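Local coordinates for light Chain (PDB 6BVD), which is the zinc-dependent protease domain of a mosaic botulinum neurotoxin and probably cuts a neuronal SNARE protein of the vesicle fusion machinery, at residues Y255-F267 with K363-P375. Numbering follows the deposited sequence.
Sequences YMKVTKPITSAEF and KTRLGYLAENFGP
E266 and Y368 meet at the zinc site: the CB of E266 sits over the centre of the Y368 ring, 3.6 Å from its centroid, a CH-pi contact. The E266 chain then bends at chi2 (-70°), which brings its carboxylate along the ring toward the hydroxyl, OE1 lying 3.4 Å from Y368 CE1 with the carboxylate and ring planes 17° apart. I262 CG2 touches the same ring at CE2, and the ring turns its edge toward the face of F267, planes at 68°. Next to Y368, L369 packs against the 255-267 segment: its CD1 meets the edge of F267 in plane, 3.7 Å from F267 CE1, and also reaches V258 CG2, while its CB packs on M256 CG. The backbones join at a single bridge between M256 and A370. K257 N donates to L369 O, a nearly straight 2.8 Å bond, and E371 N returns a weak one to Y255 O. The Y255 ring is sandwiched, with M256 CG on one face and L366 CB on the other, 3.7 Å from Y255 CD1, both toward its rim, and A370 CA at the edge. One water accepts from L369 N at 2.9 Å and also hydrogen-bonds the Y255 hydroxyl, tying the ring to the type I turn from G367 to A370. Further out, T263 N-caps the helix that carries E266, its OG1 accepting a weak bond from A265 N, and the D274 carboxylate accepts a hydrogen bond from Y368 N. H228 and H232, from helix 222-237, complete the protein ligands of the zinc, the HExxH-plus-glutamate arrangement of clostridial neurotoxin proteases. The contact thus backs E266 with an aromatic face while its carboxylate binds the zinc, and probably limits how the side chain can turn.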
loop_
_atom_site.group_PDB
_atom_site.type_symbol
_atom_site.label_atom_id
_atom_site.label_comp_id
_atom_site.label_asym_id
_atom_site.label_seq_id
_atom_site.Cartn_x
_atom_site.Cartn_y
_atom_site.Cartn_z
ATOM N N TYR A 255 -12.679 -27.706 20.474
ATOM C CA TYR A 255 -12.677 -26.691 19.426
ATOM C C TYR A 255 -12.934 -27.271 18.039
ATOM O O TYR A 255 -13.216 -26.518 17.093
ATOM C CB TYR A 255 -11.340 -25.918 19.405
ATOM C CG TYR A 255 -10.184 -26.593 18.659
ATOM C CD1 TYR A 255 -10.046 -26.457 17.275
ATOM C CD2 TYR A 255 -9.185 -27.290 19.345
ATOM C CE1 TYR A 255 -8.983 -27.039 16.586
ATOM C CE2 TYR A 255 -8.106 -27.877 18.653
ATOM C CZ TYR A 255 -8.016 -27.735 17.271
ATOM O OH TYR A 255 -6.980 -28.320 16.557
ATOM N N MET A 256 -12.758 -28.581 17.910
ATOM C CA MET A 256 -12.842 -29.287 16.623
ATOM C C MET A 256 -14.261 -29.676 16.204
ATOM O O MET A 256 -15.115 -29.993 17.059
ATOM C CB MET A 256 -11.997 -30.563 16.649
ATOM C CG MET A 256 -10.502 -30.389 16.706
ATOM S SD MET A 256 -9.724 -32.001 16.967
ATOM C CE MET A 256 -7.977 -31.569 16.928
ATOM N N LYS A 257 -14.495 -29.660 14.895
ATOM C CA LYS A 257 -15.679 -30.264 14.304
ATOM C C LYS A 257 -15.252 -31.299 13.241
ATOM O O LYS A 257 -14.816 -30.930 12.146
ATOM C CB LYS A 257 -16.601 -29.202 13.699
ATOM C CG LYS A 257 -17.952 -29.773 13.319
ATOM C CD LYS A 257 -18.678 -28.964 12.272
ATOM C CE LYS A 257 -19.983 -29.658 11.901
ATOM N NZ LYS A 257 -20.846 -28.797 11.038
ATOM N N VAL A 258 -15.311 -32.583 13.590
ATOM C CA VAL A 258 -14.807 -33.644 12.709
ATOM C C VAL A 258 -15.959 -34.424 12.062
ATOM O O VAL A 258 -16.887 -34.816 12.751
ATOM C CB VAL A 258 -13.918 -34.653 13.478
ATOM C CG1 VAL A 258 -13.131 -35.499 12.498
ATOM C CG2 VAL A 258 -12.949 -33.930 14.388
ATOM N N THR A 259 -15.909 -34.661 10.755
ATOM C CA THR A 259 -17.001 -35.374 10.071
ATOM C C THR A 259 -16.497 -36.615 9.330
ATOM O O THR A 259 -17.141 -37.660 9.342
ATOM C CB THR A 259 -17.781 -34.482 9.082
ATOM O OG1 THR A 259 -16.874 -33.818 8.189
ATOM C CG2 THR A 259 -18.609 -33.447 9.842
ATOM N N LYS A 260 -15.385 -36.473 8.628
ATOM C CA LYS A 260 -14.797 -37.569 7.862
ATOM C C LYS A 260 -13.264 -37.554 7.984
ATOM O O LYS A 260 -12.689 -36.589 8.505
ATOM C CB LYS A 260 -15.220 -37.445 6.397
ATOM C CG LYS A 260 -14.700 -36.137 5.787
ATOM C CD LYS A 260 -15.239 -35.841 4.396
ATOM C CE LYS A 260 -14.927 -34.398 4.008
ATOM N NZ LYS A 260 -14.915 -34.196 2.534
ATOM N N PRO A 261 -12.592 -38.638 7.541
ATOM C CA PRO A 261 -11.131 -38.485 7.441
ATOM C C PRO A 261 -10.726 -37.426 6.408
ATOM O O PRO A 261 -11.434 -37.176 5.409
ATOM C CB PRO A 261 -10.640 -39.873 7.036
ATOM C CG PRO A 261 -11.935 -40.714 6.800
ATOM C CD PRO A 261 -13.018 -40.050 7.531
ATOM N N ILE A 262 -9.589 -36.810 6.686
ATOM C CA ILE A 262 -9.071 -35.643 5.946
ATOM C C ILE A 262 -7.629 -35.926 5.503
ATOM O O ILE A 262 -6.837 -36.414 6.306
ATOM C CB ILE A 262 -9.111 -34.362 6.853
ATOM C CG1 ILE A 262 -10.547 -33.948 7.190
ATOM C CG2 ILE A 262 -8.385 -33.172 6.197
ATOM C CD1 ILE A 262 -11.398 -33.641 5.979
ATOM N N THR A 263 -7.249 -35.587 4.263
ATOM C CA THR A 263 -5.860 -35.821 3.831
ATOM C C THR A 263 -4.849 -35.204 4.805
ATOM O O THR A 263 -5.072 -34.103 5.317
ATOM C CB THR A 263 -5.576 -35.257 2.391
ATOM O OG1 THR A 263 -4.189 -35.456 2.089
ATOM C CG2 THR A 263 -5.862 -33.773 2.306
ATOM N N SER A 264 -3.754 -35.931 5.071
ATOM C CA SER A 264 -2.679 -35.460 5.952
ATOM C C SER A 264 -2.122 -34.106 5.515
ATOM O O SER A 264 -1.526 -33.399 6.327
ATOM C CB SER A 264 -1.515 -36.452 5.996
ATOM O OG SER A 264 -1.834 -37.580 6.785
ATOM N N ALA A 265 -2.305 -33.775 4.233
ATOM C CA ALA A 265 -1.777 -32.511 3.679
ATOM C C ALA A 265 -2.426 -31.270 4.310
ATOM O O ALA A 265 -1.796 -30.216 4.380
ATOM C CB ALA A 265 -1.946 -32.463 2.124
ATOM N N GLU A 266 -3.688 -31.373 4.742
ATOM C CA GLU A 266 -4.319 -30.193 5.348
ATOM C C GLU A 266 -3.657 -29.893 6.672
ATOM O O GLU A 266 -3.493 -28.724 7.034
ATOM C CB GLU A 266 -5.821 -30.367 5.561
ATOM C CG GLU A 266 -6.596 -30.679 4.284
ATOM C CD GLU A 266 -6.693 -29.538 3.295
ATOM O OE1 GLU A 266 -6.183 -28.414 3.546
ATOM O OE2 GLU A 266 -7.303 -29.795 2.236
ATOM N N PHE A 267 -3.279 -30.938 7.410
ATOM C CA PHE A 267 -2.659 -30.668 8.723
ATOM C C PHE A 267 -1.227 -30.150 8.538
ATOM O O PHE A 267 -0.754 -29.309 9.321
ATOM C CB PHE A 267 -2.687 -31.911 9.590
ATOM C CG PHE A 267 -4.084 -32.434 9.833
ATOM C CD1 PHE A 267 -4.903 -31.854 10.796
ATOM C CD2 PHE A 267 -4.612 -33.442 9.026
ATOM C CE1 PHE A 267 -6.194 -32.325 11.018
ATOM C CE2 PHE A 267 -5.899 -33.916 9.231
ATOM C CZ PHE A 267 -6.700 -33.357 10.218
ATOM N N LYS A 363 -4.648 -13.060 13.392
ATOM C CA LYS A 363 -5.186 -14.124 14.251
ATOM C C LYS A 363 -5.781 -15.196 13.369
ATOM O O LYS A 363 -6.457 -14.880 12.397
ATOM C CB LYS A 363 -6.251 -13.594 15.219
ATOM C CG LYS A 363 -6.569 -14.599 16.363
ATOM C CD LYS A 363 -7.698 -14.091 17.280
ATOM C CE LYS A 363 -7.883 -14.957 18.543
ATOM N NZ LYS A 363 -6.654 -15.032 19.437
ATOM N N THR A 364 -5.545 -16.462 13.714
ATOM C CA THR A 364 -6.165 -17.547 12.986
ATOM C C THR A 364 -6.718 -18.586 13.944
ATOM O O THR A 364 -6.532 -18.521 15.197
ATOM C CB THR A 364 -5.169 -18.169 11.972
ATOM O OG1 THR A 364 -5.886 -18.869 10.958
ATOM C CG2 THR A 364 -4.183 -19.074 12.638
ATOM N N ARG A 365 -7.446 -19.508 13.342
ATOM C CA ARG A 365 -8.126 -20.592 14.022
ATOM C C ARG A 365 -7.160 -21.489 14.778
ATOM O O ARG A 365 -5.976 -21.584 14.462
ATOM C CB ARG A 365 -8.915 -21.423 12.983
ATOM C CG ARG A 365 -8.007 -21.941 11.916
ATOM C CD ARG A 365 -8.733 -22.716 10.787
ATOM N NE ARG A 365 -7.868 -22.884 9.618
ATOM C CZ ARG A 365 -8.181 -23.622 8.540
ATOM N NH1 ARG A 365 -9.340 -24.278 8.492
ATOM N NH2 ARG A 365 -7.337 -23.712 7.501
ATOM N N LEU A 366 -7.691 -22.225 15.746
ATOM C CA LEU A 366 -6.874 -23.080 16.590
ATOM C C LEU A 366 -6.223 -24.246 15.881
ATOM O O LEU A 366 -5.209 -24.770 16.350
ATOM C CB LEU A 366 -7.733 -23.604 17.758
ATOM C CG LEU A 366 -7.891 -22.560 18.868
ATOM C CD1 LEU A 366 -8.820 -23.040 19.983
ATOM C CD2 LEU A 366 -6.529 -22.202 19.446
ATOM N N GLY A 367 -6.801 -24.666 14.756
ATOM C CA GLY A 367 -6.272 -25.766 13.969
ATOM C C GLY A 367 -7.165 -25.988 12.758
ATOM O O GLY A 367 -8.252 -25.401 12.678
ATOM N N TYR A 368 -6.741 -26.844 11.833
ATOM C CA TYR A 368 -7.523 -27.090 10.624
ATOM C C TYR A 368 -8.956 -27.570 10.893
ATOM O O TYR A 368 -9.885 -27.207 10.175
ATOM C CB TYR A 368 -6.825 -28.123 9.733
ATOM C CG TYR A 368 -7.585 -28.302 8.441
ATOM C CD1 TYR A 368 -7.428 -27.384 7.397
ATOM C CD2 TYR A 368 -8.479 -29.357 8.270
ATOM C CE1 TYR A 368 -8.142 -27.523 6.215
ATOM C CE2 TYR A 368 -9.206 -29.494 7.104
ATOM C CZ TYR A 368 -9.022 -28.568 6.073
ATOM O OH TYR A 368 -9.722 -28.699 4.899
ATOM N N LEU A 369 -9.139 -28.371 11.942
ATOM C CA LEU A 369 -10.435 -28.953 12.240
ATOM C C LEU A 369 -11.343 -28.036 13.038
ATOM O O LEU A 369 -12.411 -28.477 13.503
ATOM C CB LEU A 369 -10.261 -30.268 13.010
ATOM C CG LEU A 369 -9.651 -31.401 12.174
ATOM C CD1 LEU A 369 -9.300 -32.627 13.024
ATOM C CD2 LEU A 369 -10.567 -31.787 10.982
ATOM N N ALA A 370 -10.925 -26.781 13.218
ATOM C CA ALA A 370 -11.736 -25.820 13.976
ATOM C C ALA A 370 -13.069 -25.560 13.276
ATOM O O ALA A 370 -13.162 -25.610 12.038
ATOM C CB ALA A 370 -10.976 -24.497 14.181
ATOM N N GLU A 371 -14.093 -25.241 14.071
ATOM C CA GLU A 371 -15.416 -24.995 13.517
ATOM C C GLU A 371 -15.394 -23.690 12.726
ATOM O O GLU A 371 -14.771 -22.702 13.146
ATOM C CB GLU A 371 -16.476 -24.940 14.634
ATOM C CG GLU A 371 -17.920 -24.937 14.127
ATOM C CD GLU A 371 -18.963 -24.977 15.265
ATOM O OE1 GLU A 371 -18.566 -25.145 16.441
ATOM O OE2 GLU A 371 -20.177 -24.871 14.967
ATOM N N ASN A 372 -16.057 -23.696 11.574
ATOM C CA ASN A 372 -16.256 -22.481 10.781
ATOM C C ASN A 372 -17.582 -21.851 11.140
ATOM O O ASN A 372 -18.555 -22.571 11.371
ATOM C CB ASN A 372 -16.214 -22.783 9.272
ATOM C CG ASN A 372 -14.875 -23.326 8.826
ATOM O OD1 ASN A 372 -13.828 -22.888 9.296
ATOM N ND2 ASN A 372 -14.902 -24.305 7.933
ATOM N N PHE A 373 -17.618 -20.521 11.233
ATOM C CA PHE A 373 -18.868 -19.812 11.520
ATOM C C PHE A 373 -19.237 -18.803 10.431
ATOM O O PHE A 373 -18.367 -18.184 9.807
ATOM C CB PHE A 373 -18.798 -19.094 12.877
ATOM C CG PHE A 373 -18.627 -20.024 14.049
ATOM C CD1 PHE A 373 -19.729 -20.525 14.722
ATOM C CD2 PHE A 373 -17.364 -20.425 14.451
ATOM C CE1 PHE A 373 -19.575 -21.386 15.804
ATOM C CE2 PHE A 373 -17.193 -21.282 15.522
ATOM C CZ PHE A 373 -18.305 -21.769 16.208
ATOM N N GLY A 374 -20.535 -18.644 10.199
ATOM C CA GLY A 374 -20.993 -17.676 9.226
ATOM C C GLY A 374 -21.878 -18.357 8.204
ATOM O O GLY A 374 -22.748 -19.140 8.568
ATOM N N PRO A 375 -21.633 -18.099 6.916
ATOM C CA PRO A 375 -20.531 -17.277 6.410
ATOM C C PRO A 375 -20.847 -15.785 6.291
ATOM O O PRO A 375 -21.992 -15.358 6.483
ATOM C CB PRO A 375 -20.273 -17.883 5.026
ATOM C CG PRO A 375 -21.610 -18.258 4.544
ATOM C CD PRO A 375 -22.358 -18.765 5.811
HETATM O O HOH W 1 -7.060 -29.274 13.672
#